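Local coordinates for protein acetaldehyde dehydrogenase (Acetylating) (Geobacillus thermoglucosidasius, PDB 5J78) that probably catalyses the NAD-dependent, CoA-acylating interconversion of acetaldehyde and acetyl-CoA, at residues 74-79 / 174-179; 94-99 / 143-148; 81-86 / 168-173; 64-69 / 150-155. All blocks are in the same frame, centred on the assembly; numbering follows the deposited sequence.

Contact 1 of 4, residues 74-79 / 174-179; sequences GRLAAM and AEAARI
L76 and I179 reach toward each other tip to tip, with CD2 of L76 stopping 3.8 Å from CD1 of I179. The same CD2 methyl also lies over the helix backbone at A176, 4.0 Å from the CB of that alanine, so one branch of the leucine covers a small methyl and the peptide beside it while meeting the isoleucine. L76 puts its CG anti to the carbonyl carbon (chi1 -65°), and this carries the end of the side chain nearer to helix 170-186 than its CB direction alone would. One turn on, M79 meets E175 at about a right angle. SD of M79 sits 3.5 Å from CG of E175, and the CE methyl, swung round by the bend at chi3 (73°), comes to 3.7 Å from CB of E175. The methionine therefore touches the aliphatic part of the glutamate. The carboxylate is turned to its own helix, where NH1 of R178, in one of the two conformers modelled, gives OE1 of E175 a salt-bridging hydrogen bond of 3.0 Å, so this pairing is tentative. The two helix segments run antiparallel at 161°, their axes 10.5 Å apart, and L76 also packs on T144 and I148 of helix 143-156. Across the two helices the contact is apolar: the glutamate offers its CB and CG, and its charge is probably balanced in part by the arginine.

Contact 2 of 4, residues 94-99 / 143-148; sequences LKNLFA and PTSTVI. With ACT (acetate ion), chain I.
N96 and S145 have the nearest CA atoms, 4.6 Å apart, where the two helix segments run side by side at only 6° with their axes 8.3 Å from each other. OG1 of T144 donates to OD1 of N96 at 2.7 Å, in the carbonyl plane and on a lone pair. A chi1 of -72° brings the amide there, with CG beside the backbone N, and its ND2 is hydrogen-bonded to the carbonyl O of A73 on helix 55-84. Replacing N96 by an alanine would probably leave the T144 hydroxyl without its acceptor and the A73 carbonyl without this donor. Helix 143-156 follows strand 124-138 of the nucleotide-binding type of fold expected in an aldehyde dehydrogenase, and an acetate, probably from the crystallisation liquor, lies at its first turn. OXT of the acetate takes a 2.6 Å hydrogen bond from OG of S145 and a nearly straight one of 3.0 Å from N of S145 (164°). NZ of K95 binds the acetate O at 2.8 Å and is also salt-bridged to D268, while K92 adds a further bond to the anion. On its way there the lysine chain runs alongside the serine, CD of K95 lying 3.2 Å from OG of S145. CB of A99 presses on CG2 of I148 at 3.5 Å, tighter than usual for two carbons.

Contact 3 of 4, residues 81-86 / 168-173; sequences VEETGF and SAAKCT
Two hydrogen bonds carry the polar half of this contact, both made by the E83 carboxylate with backbone N-H groups in the first turn of helix 170-186. N of C172 donates to OE1 of E83 at 2.8 Å (159°), and N of K171 donates to OE2 of E83 at 2.9 Å (163°). Each oxygen uses its syn lone pair, so the carboxylate's two oxygens each take one of two successive amides. The glutamate reaches across fully stretched, with CG trans to the backbone N (chi1 178°). Packing is lighter: CG2 of T84 lies 3.8 Å from CB of A169 and 3.5 Å from the carbonyl O of S168, and CG of E83 approaches that same O. CB of K171 rests against the carboxylate. Within its own segment, OG1 of T84 accepts from N of F86 at 3.1 Å, an ST turn where helix 55-84 ends, and also bonds to the carbonyl of A80. A water takes part as well, donating to the carbonyl O of T84 and meeting OG of S168 weakly. The end of one helix thus supplies a side-chain acceptor to the start of another, and the negative charge of E83 is probably stabilised there by the amides and the helix dipole.

Contact 4 of 4, residues 64-69 / 150-155; sequences SMANAA and KALIAV
Apolar packing makes up nearly all of this contact, and M65 does most of the touching. Its chi1 of -70° leaves CG beside the backbone N, and the chain then bends at chi3 (64°), which lays the CE methyl against helix 143-156. There CE of M65 meets CB of A151 at 3.7 Å and CG2 of V155 at 3.9 Å, fitting between residues one turn apart. The side chains of M65 and V155 cross at a slant, CG1 and CG2 of V155 each 4.0 Å from SD of M65. L152 answers from the other helix: its CD2 branch comes back to CB of M65 at 3.8 Å and lies beside CB of A66 at 4.2 Å. Contact with polar backbone is slight, with CE of M65 lying 3.4 Å from the carbonyl O of A151 and CD2 of L152 near the amide N of A66. An alanine in place of M65 would take away the sulfur and the CE methyl, and would probably open a gap beside A151 and V155. The segments run antiparallel at 175°, their axes 10.3 Å apart, a spacing these long side chains bridge. Helix 170-186 closes one flank, with A184 against M65 and M180 against A69 and A151. On another, helix 89-107 brings Y104 to A66 and I107 to L152, while A154 packs on I161 of strand 160-165.

From the N terminus, helix 55-84 supplies the first segments of contacts 4, 1 and 3 in turn, and helix 89-107 then supplies that of contact 2. Contact 2 closes first, on the start of helix 143-156, and is the innermost loop, lying within those of the other three. Contact 4 closes next on the same helix. Contact 3 and then contact 1 close on helix 170-186, with 3 nested within 1; contact 4 crosses both. Together they join helices 55-84, 89-107, 143-156 and 170-186 beside the sheet containing strands 124-138 and 160-165. Contact 1 touches the other three, whereas contacts 3 and 4 remain about 9 Å apart between nearest atoms.

Contact 1 of 4, residues 74-79 / 174-179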
loop_
_atom_site.group_PDB
_atom_site.type_symbol
_atom_site.label_atom_id
_atom_site.label_comp_id
_atom_site.label_asym_id
_atom_site.label_seq_id
_atom_site.Cartn_x
_atom_site.Cartn_y
_atom_site.Cartn_z
ATOM N N GLY A 74 21.327 -22.319 31.637
ATOM C CA GLY A 74 22.159 -23.238 30.862
ATOM C C GLY A 74 21.350 -23.973 29.800
ATOM O O GLY A 74 21.775 -24.118 28.659
ATOM N N ARG A 75 20.155 -24.405 30.165
ATOM C CA ARG A 75 19.340 -25.169 29.231
ATOM C C ARG A 75 18.859 -24.301 28.065
ATOM O O ARG A 75 18.880 -24.741 26.914
ATOM C CB ARG A 75 18.158 -25.824 29.953
ATOM C CG ARG A 75 18.511 -27.191 30.580
ATOM C CD ARG A 75 17.338 -27.881 31.226
ATOM N NE ARG A 75 17.025 -27.303 32.525
ATOM C CZ ARG A 75 17.726 -27.523 33.629
ATOM N NH1 ARG A 75 18.790 -28.319 33.613
ATOM N NH2 ARG A 75 17.363 -26.938 34.751
ATOM N N LEU A 76 18.450 -23.068 28.356
ATOM C CA LEU A 76 18.099 -22.132 27.297
ATOM C C LEU A 76 19.325 -21.803 26.460
ATOM O O LEU A 76 19.235 -21.701 25.236
ATOM C CB LEU A 76 17.498 -20.844 27.866
ATOM C CG LEU A 76 16.155 -21.040 28.580
ATOM C CD1 LEU A 76 15.711 -19.796 29.356
ATOM C CD2 LEU A 76 15.086 -21.404 27.566
ATOM N N ALA A 77 20.465 -21.600 27.111
ATOM C CA ALA A 77 21.679 -21.327 26.370
ATOM C C ALA A 77 21.915 -22.426 25.317
ATOM O O ALA A 77 22.174 -22.128 24.144
ATOM C CB ALA A 77 22.880 -21.208 27.315
ATOM N N ALA A 78 21.789 -23.689 25.733
ATOM C CA ALA A 78 22.076 -24.830 24.856
ATOM C C ALA A 78 21.106 -24.894 23.681
ATOM O O ALA A 78 21.515 -25.098 22.540
ATOM C CB ALA A 78 22.030 -26.143 25.660
ATOM N N MET A 79 19.824 -24.717 23.959
ATOM C CA MET A 79 18.836 -24.660 22.884
ATOM C C MET A 79 19.162 -23.581 21.852
ATOM O O MET A 79 19.039 -23.806 20.647
ATOM C CB MET A 79 17.435 -24.416 23.453
ATOM C CG MET A 79 16.839 -25.601 24.176
ATOM S SD MET A 79 15.176 -25.238 24.787
ATOM C CE MET A 79 14.290 -25.276 23.234
ATOM N N ALA A 174 10.388 -19.547 22.160
ATOM C CA ALA A 174 9.156 -20.033 22.755
ATOM C C ALA A 174 9.404 -20.769 24.079
ATOM O O ALA A 174 8.596 -20.658 24.994
ATOM C CB ALA A 174 8.417 -20.935 21.770
ATOM N N GLU A 175 10.506 -21.507 24.205
ATOM C CA GLU A 175 10.779 -22.228 25.456
ATOM C C GLU A 175 11.072 -21.225 26.575
ATOM O O GLU A 175 10.610 -21.397 27.707
ATOM C CB GLU A 175 11.947 -23.230 25.285
ATOM C CG GLU A 175 12.391 -23.995 26.571
ATOM C CD GLU A 175 11.281 -24.792 27.268
ATOM O OE1 GLU A 175 10.213 -25.044 26.672
ATOM O OE2 GLU A 175 11.486 -25.182 28.439
ATOM N N ALA A 176 11.795 -20.156 26.250
ATOM C CA ALA A 176 12.089 -19.120 27.229
ATOM C C ALA A 176 10.802 -18.442 27.710
ATOM O O ALA A 176 10.631 -18.204 28.903
ATOM C CB ALA A 176 13.047 -18.097 26.645
ATOM N N ALA A 177 9.894 -18.143 26.787
ATOM C CA ALA A 177 8.589 -17.595 27.162
ATOM C C ALA A 177 7.748 -18.568 28.030
ATOM O O ALA A 177 7.106 -18.149 28.996
ATOM C CB ALA A 177 7.808 -17.205 25.902
ATOM N N ARG A 178 7.766 -19.846 27.657
ATOM C CA ARG A 178 7.071 -20.906 28.378
ATOM C C ARG A 178 7.536 -20.943 29.837
ATOM O O ARG A 178 6.732 -20.976 30.763
ATOM C CB ARG A 178 7.341 -22.254 27.691
ATOM C CG ARG A 178 6.214 -23.274 27.709
ATOM C CD ARG A 178 6.526 -24.450 26.747
ATOM N NE ARG A 178 6.157 -24.141 25.359
ATOM C CZ ARG A 178 6.968 -24.185 24.304
ATOM N NH1 ARG A 178 8.257 -24.538 24.421
ATOM N NH2 ARG A 178 6.473 -23.874 23.111
ATOM N N ILE A 179 8.850 -20.913 30.023
ATOM C CA ILE A 179 9.447 -20.932 31.345
ATOM C C ILE A 179 9.080 -19.673 32.148
ATOM O O ILE A 179 8.800 -19.765 33.335
ATOM C CB ILE A 179 10.975 -21.076 31.244
ATOM C CG1 ILE A 179 11.337 -22.513 30.847
ATOM C CG2 ILE A 179 11.656 -20.769 32.571
ATOM C CD1 ILE A 179 12.735 -22.654 30.329
#

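Contact 2 of 4, residues 94-99 / 143-148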
loop_
_atom_site.group_PDB
_atom_site.type_symbol
_atom_site.label_atom_id
_atom_site.label_comp_id
_atom_site.label_asym_id
_atom_site.label_seq_id
_atom_site.Cartn_x
_atom_site.Cartn_y
_atom_site.Cartn_z
ATOM N N LEU A 94 25.794 -17.074 30.587
ATOM C CA LEU A 94 26.106 -15.811 31.239
ATOM C C LEU A 94 25.160 -14.702 30.787
ATOM O O LEU A 94 24.710 -13.889 31.594
ATOM C CB LEU A 94 27.540 -15.395 30.944
ATOM C CG LEU A 94 28.630 -16.216 31.625
ATOM C CD1 LEU A 94 30.011 -15.793 31.123
ATOM C CD2 LEU A 94 28.541 -16.066 33.140
ATOM N N LYS A 95 24.884 -14.671 29.490
ATOM C CA LYS A 95 23.936 -13.729 28.929
ATOM C C LYS A 95 22.553 -13.903 29.579
ATOM O O LYS A 95 21.926 -12.916 29.953
ATOM C CB LYS A 95 23.861 -13.900 27.406
ATOM C CG LYS A 95 23.309 -12.683 26.669
ATOM C CD LYS A 95 23.031 -12.941 25.197
ATOM C CE LYS A 95 24.280 -13.361 24.409
ATOM N NZ LYS A 95 23.857 -13.684 22.991
ATOM N N ASN A 96 22.086 -15.144 29.750
ATOM C CA ASN A 96 20.790 -15.371 30.389
ATOM C C ASN A 96 20.808 -14.945 31.850
ATOM O O ASN A 96 19.800 -14.455 32.371
ATOM C CB ASN A 96 20.355 -16.844 30.289
ATOM C CG ASN A 96 19.933 -17.238 28.881
ATOM O OD1 ASN A 96 19.458 -16.411 28.112
ATOM N ND2 ASN A 96 20.091 -18.506 28.550
ATOM N N LEU A 97 21.954 -15.144 32.503
ATOM C CA LEU A 97 22.107 -14.806 33.910
ATOM C C LEU A 97 22.166 -13.289 34.082
ATOM O O LEU A 97 21.767 -12.757 35.120
ATOM C CB LEU A 97 23.362 -15.471 34.490
ATOM C CG LEU A 97 23.306 -16.987 34.722
ATOM C CD1 LEU A 97 24.649 -17.474 35.150
ATOM C CD2 LEU A 97 22.238 -17.324 35.776
ATOM N N PHE A 98 22.660 -12.594 33.059
ATOM C CA PHE A 98 22.645 -11.139 33.061
ATOM C C PHE A 98 21.188 -10.676 33.102
ATOM O O PHE A 98 20.835 -9.774 33.864
ATOM C CB PHE A 98 23.388 -10.561 31.834
ATOM C CG PHE A 98 23.170 -9.086 31.636
ATOM C CD1 PHE A 98 23.872 -8.157 32.381
ATOM C CD2 PHE A 98 22.231 -8.630 30.714
ATOM C CE1 PHE A 98 23.642 -6.772 32.211
ATOM C CE2 PHE A 98 21.997 -7.259 30.542
ATOM C CZ PHE A 98 22.708 -6.336 31.299
ATOM N N ALA A 99 20.330 -11.315 32.317
ATOM C CA ALA A 99 18.929 -10.928 32.313
ATOM C C ALA A 99 18.265 -11.340 33.607
ATOM O O ALA A 99 17.444 -10.608 34.162
ATOM C CB ALA A 99 18.209 -11.528 31.141
ATOM N N PRO A 143 18.344 -14.602 21.590
ATOM C CA PRO A 143 16.939 -15.018 21.643
ATOM C C PRO A 143 16.397 -15.184 23.070
ATOM O O PRO A 143 15.399 -14.573 23.405
ATOM C CB PRO A 143 16.934 -16.358 20.912
ATOM C CG PRO A 143 18.387 -16.792 20.859
ATOM C CD PRO A 143 19.201 -15.580 20.903
ATOM N N THR A 144 17.060 -15.969 23.910
ATOM C CA THR A 144 16.458 -16.349 25.185
ATOM C C THR A 144 16.680 -15.269 26.245
ATOM O O THR A 144 15.795 -14.993 27.044
ATOM C CB THR A 144 17.005 -17.704 25.653
ATOM O OG1 THR A 144 18.420 -17.596 25.858
ATOM C CG2 THR A 144 16.738 -18.771 24.589
ATOM N N SER A 145 17.835 -14.612 26.211
ATOM C CA SER A 145 18.121 -13.558 27.177
ATOM C C SER A 145 17.211 -12.345 27.000
ATOM O O SER A 145 16.845 -11.702 27.997
ATOM C CB SER A 145 19.575 -13.102 27.095
ATOM O OG SER A 145 19.945 -12.715 25.789
ATOM N N THR A 146 16.835 -12.051 25.751
ATOM C CA THR A 146 15.970 -10.894 25.454
ATOM C C THR A 146 14.535 -11.168 25.927
ATOM O O THR A 146 13.808 -10.257 26.369
ATOM C CB THR A 146 15.971 -10.545 23.945
ATOM O OG1 THR A 146 17.312 -10.285 23.500
ATOM C CG2 THR A 146 15.127 -9.284 23.664
ATOM N N VAL A 147 14.128 -12.424 25.823
ATOM C CA VAL A 147 12.832 -12.849 26.314
ATOM C C VAL A 147 12.772 -12.679 27.816
ATOM O O VAL A 147 11.771 -12.169 28.353
ATOM C CB VAL A 147 12.526 -14.317 25.960
ATOM C CG1 VAL A 147 11.380 -14.852 26.801
ATOM C CG2 VAL A 147 12.221 -14.446 24.489
ATOM N N ILE A 148 13.827 -13.123 28.494
ATOM C CA ILE A 148 13.888 -13.025 29.950
ATOM C C ILE A 148 13.820 -11.551 30.354
ATOM O O ILE A 148 13.009 -11.156 31.192
ATOM C CB ILE A 148 15.168 -13.676 30.487
ATOM C CG1 ILE A 148 15.126 -15.198 30.273
ATOM C CG2 ILE A 148 15.366 -13.352 31.963
ATOM C CD1 ILE A 148 16.464 -15.859 30.369
HETATM C C ACT I . 21.088 -15.762 24.240
HETATM O O ACT I . 21.858 -15.567 23.282
HETATM O OXT ACT I . 20.184 -14.961 24.413
HETATM C CH3 ACT I . 21.275 -16.901 25.191
#

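Contact 3 of 4, residues 81-86 / 168-173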
loop_
_atom_site.group_PDB
_atom_site.type_symbol
_atom_site.label_atom_id
_atom_site.label_comp_id
_atom_site.label_asym_id
_atom_site.label_seq_id
_atom_site.Cartn_x
_atom_site.Cartn_y
_atom_site.Cartn_z
ATOM N N VAL A 81 22.155 -22.061 21.111
ATOM C CA VAL A 81 23.343 -22.374 20.319
ATOM C C VAL A 81 23.018 -23.424 19.252
ATOM O O VAL A 81 23.417 -23.269 18.091
ATOM C CB VAL A 81 24.536 -22.881 21.180
ATOM C CG1 VAL A 81 25.716 -23.264 20.263
ATOM C CG2 VAL A 81 24.987 -21.843 22.171
ATOM N N GLU A 82 22.303 -24.484 19.626
ATOM C CA GLU A 82 22.095 -25.590 18.701
ATOM C C GLU A 82 21.138 -25.178 17.591
ATOM O O GLU A 82 21.309 -25.572 16.442
ATOM C CB GLU A 82 21.558 -26.829 19.425
ATOM C CG GLU A 82 22.468 -27.360 20.528
ATOM C CD GLU A 82 23.665 -28.170 20.010
ATOM O OE1 GLU A 82 23.922 -28.186 18.788
ATOM O OE2 GLU A 82 24.357 -28.797 20.842
ATOM N N GLU A 83 20.136 -24.369 17.919
ATOM C CA GLU A 83 19.115 -24.070 16.935
ATOM C C GLU A 83 19.635 -23.015 15.961
ATOM O O GLU A 83 19.418 -23.127 14.752
ATOM C CB GLU A 83 17.807 -23.624 17.619
ATOM C CG GLU A 83 16.701 -23.245 16.633
ATOM C CD GLU A 83 15.393 -22.792 17.316
ATOM O OE1 GLU A 83 15.427 -22.413 18.510
ATOM O OE2 GLU A 83 14.323 -22.826 16.651
ATOM N N THR A 84 20.346 -22.010 16.473
ATOM C CA THR A 84 20.791 -20.904 15.627
ATOM C C THR A 84 22.182 -21.098 15.030
ATOM O O THR A 84 22.500 -20.490 14.008
ATOM C CB THR A 84 20.813 -19.554 16.393
ATOM O OG1 THR A 84 21.840 -19.582 17.389
ATOM C CG2 THR A 84 19.459 -19.247 17.028
ATOM N N GLY A 85 23.020 -21.907 15.676
ATOM C CA GLY A 85 24.401 -22.043 15.251
ATOM C C GLY A 85 25.300 -20.900 15.693
ATOM O O GLY A 85 26.499 -20.903 15.401
ATOM N N PHE A 86 24.738 -19.940 16.422
ATOM C CA PHE A 86 25.497 -18.769 16.880
ATOM C C PHE A 86 26.058 -18.960 18.272
ATOM O O PHE A 86 25.372 -19.469 19.159
ATOM C CB PHE A 86 24.620 -17.492 16.907
ATOM C CG PHE A 86 23.954 -17.151 15.598
ATOM C CD1 PHE A 86 24.507 -17.530 14.388
ATOM C CD2 PHE A 86 22.759 -16.428 15.588
ATOM C CE1 PHE A 86 23.897 -17.198 13.204
ATOM C CE2 PHE A 86 22.133 -16.103 14.390
ATOM C CZ PHE A 86 22.689 -16.488 13.208
ATOM N N SER A 168 14.725 -18.389 12.742
ATOM C CA SER A 168 15.837 -19.300 13.011
ATOM C C SER A 168 16.046 -19.561 14.521
ATOM O O SER A 168 16.950 -20.322 14.917
ATOM C CB SER A 168 17.126 -18.756 12.387
ATOM O OG SER A 168 17.620 -17.663 13.125
ATOM N N ALA A 169 15.202 -18.949 15.354
ATOM C CA ALA A 169 15.276 -19.115 16.806
ATOM C C ALA A 169 13.898 -19.360 17.441
ATOM O O ALA A 169 13.701 -19.101 18.632
ATOM C CB ALA A 169 15.948 -17.874 17.444
ATOM N N ALA A 170 12.949 -19.880 16.666
ATOM C CA ALA A 170 11.574 -20.034 17.168
ATOM C C ALA A 170 11.432 -20.945 18.392
ATOM O O ALA A 170 10.715 -20.611 19.342
ATOM C CB ALA A 170 10.680 -20.531 16.066
ATOM N N LYS A 171 12.127 -22.076 18.404
ATOM C CA LYS A 171 11.973 -23.023 19.511
ATOM C C LYS A 171 12.601 -22.546 20.827
ATOM O O LYS A 171 11.984 -22.650 21.878
ATOM C CB LYS A 171 12.571 -24.375 19.127
ATOM C CG LYS A 171 11.754 -25.137 18.096
ATOM C CD LYS A 171 12.530 -26.314 17.564
ATOM C CE LYS A 171 11.778 -27.009 16.447
ATOM N NZ LYS A 171 12.614 -27.098 15.218
ATOM N N CYS A 172 13.820 -22.024 20.793
ATOM C CA CYS A 172 14.422 -21.577 22.046
ATOM C C CYS A 172 13.698 -20.322 22.592
ATOM O O CYS A 172 13.544 -20.170 23.807
ATOM C CB CYS A 172 15.915 -21.320 21.869
ATOM S SG CYS A 172 16.328 -19.981 20.778
ATOM N N THR A 173 13.232 -19.447 21.699
ATOM C CA THR A 173 12.468 -18.251 22.107
ATOM C C THR A 173 11.146 -18.659 22.792
ATOM O O THR A 173 10.825 -18.183 23.881
ATOM C CB THR A 173 12.183 -17.306 20.885
ATOM O OG1 THR A 173 13.417 -16.964 20.242
ATOM C CG2 THR A 173 11.502 -15.997 21.329
HETATM O O HOH W 1 20.450 -19.121 12.158
#

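Contact 4 of 4, residues 64-69 / 150-155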
loop_
_atom_site.group_PDB
_atom_site.type_symbol
_atom_site.label_atom_id
_atom_site.label_comp_id
_atom_site.label_asym_id
_atom_site.label_seq_id
_atom_site.Cartn_x
_atom_site.Cartn_y
_atom_site.Cartn_z
ATOM N N SER A 64 9.830 -14.792 41.159
ATOM C CA SER A 64 9.701 -16.176 40.734
ATOM C C SER A 64 10.162 -16.342 39.289
ATOM O O SER A 64 10.828 -17.318 38.957
ATOM C CB SER A 64 8.255 -16.649 40.890
ATOM O OG SER A 64 8.077 -17.951 40.351
ATOM N N MET A 65 9.803 -15.392 38.429
ATOM C CA MET A 65 10.255 -15.415 37.035
ATOM C C MET A 65 11.781 -15.344 36.988
ATOM O O MET A 65 12.432 -16.127 36.293
ATOM C CB MET A 65 9.650 -14.256 36.231
ATOM C CG MET A 65 8.165 -14.367 35.968
ATOM S SD MET A 65 7.443 -12.782 35.394
ATOM C CE MET A 65 8.314 -12.569 33.847
ATOM N N ALA A 66 12.355 -14.417 37.751
ATOM C CA ALA A 66 13.807 -14.263 37.765
ATOM C C ALA A 66 14.495 -15.547 38.226
ATOM O O ALA A 66 15.547 -15.939 37.690
ATOM C CB ALA A 66 14.215 -13.114 38.646
ATOM N N ASN A 67 13.899 -16.201 39.221
ATOM C CA ASN A 67 14.493 -17.403 39.793
ATOM C C ASN A 67 14.507 -18.510 38.768
ATOM O O ASN A 67 15.491 -19.232 38.633
ATOM C CB ASN A 67 13.739 -17.865 41.043
ATOM C CG ASN A 67 14.050 -17.021 42.261
ATOM O OD1 ASN A 67 15.121 -16.417 42.353
ATOM N ND2 ASN A 67 13.117 -16.982 43.214
ATOM N N ALA A 68 13.420 -18.628 38.027
ATOM C CA ALA A 68 13.303 -19.682 37.037
ATOM C C ALA A 68 14.288 -19.468 35.892
ATOM O O ALA A 68 14.842 -20.428 35.355
ATOM C CB ALA A 68 11.878 -19.755 36.519
ATOM N N ALA A 69 14.516 -18.213 35.517
ATOM C CA ALA A 69 15.454 -17.907 34.429
ATOM C C ALA A 69 16.860 -18.329 34.815
ATOM O O ALA A 69 17.623 -18.876 34.008
ATOM C CB ALA A 69 15.425 -16.412 34.093
ATOM N N LYS A 150 12.789 -8.843 28.624
ATOM C CA LYS A 150 11.518 -8.195 28.298
ATOM C C LYS A 150 10.354 -8.686 29.149
ATOM O O LYS A 150 9.460 -7.904 29.517
ATOM C CB LYS A 150 11.199 -8.385 26.812
ATOM C CG LYS A 150 12.103 -7.559 25.923
ATOM C CD LYS A 150 11.710 -7.627 24.449
ATOM C CE LYS A 150 12.594 -6.689 23.634
ATOM N NZ LYS A 150 12.330 -6.735 22.171
ATOM N N ALA A 151 10.342 -9.972 29.467
ATOM C CA ALA A 151 9.255 -10.503 30.284
ATOM C C ALA A 151 9.293 -9.914 31.678
ATOM O O ALA A 151 8.250 -9.544 32.217
ATOM C CB ALA A 151 9.318 -12.026 30.355
ATOM N N LEU A 152 10.488 -9.832 32.264
ATOM C CA LEU A 152 10.641 -9.236 33.592
ATOM C C LEU A 152 10.185 -7.751 33.615
ATOM O O LEU A 152 9.418 -7.357 34.479
ATOM C CB LEU A 152 12.091 -9.332 34.066
ATOM C CG LEU A 152 12.614 -10.708 34.496
ATOM C CD1 LEU A 152 14.120 -10.605 34.666
ATOM C CD2 LEU A 152 11.912 -11.187 35.760
ATOM N N ILE A 153 10.664 -6.930 32.680
ATOM C CA ILE A 153 10.309 -5.506 32.722
ATOM C C ILE A 153 8.839 -5.295 32.341
ATOM O O ILE A 153 8.194 -4.383 32.849
ATOM C CB ILE A 153 11.214 -4.627 31.808
ATOM C CG1 ILE A 153 11.068 -4.960 30.316
ATOM C CG2 ILE A 153 12.696 -4.704 32.244
ATOM C CD1 ILE A 153 11.768 -3.917 29.411
ATOM N N ALA A 154 8.298 -6.143 31.473
ATOM C CA ALA A 154 6.894 -6.008 31.100
ATOM C C ALA A 154 5.976 -6.341 32.260
ATOM O O ALA A 154 4.998 -5.632 32.510
ATOM C CB ALA A 154 6.555 -6.894 29.897
ATOM N N VAL A 155 6.270 -7.428 32.970
ATOM C CA VAL A 155 5.365 -7.871 34.032
ATOM C C VAL A 155 5.495 -6.968 35.266
ATOM O O VAL A 155 4.509 -6.658 35.917
ATOM C CB VAL A 155 5.623 -9.346 34.409
ATOM C CG1 VAL A 155 4.811 -9.768 35.652
ATOM C CG2 VAL A 155 5.273 -10.240 33.234
#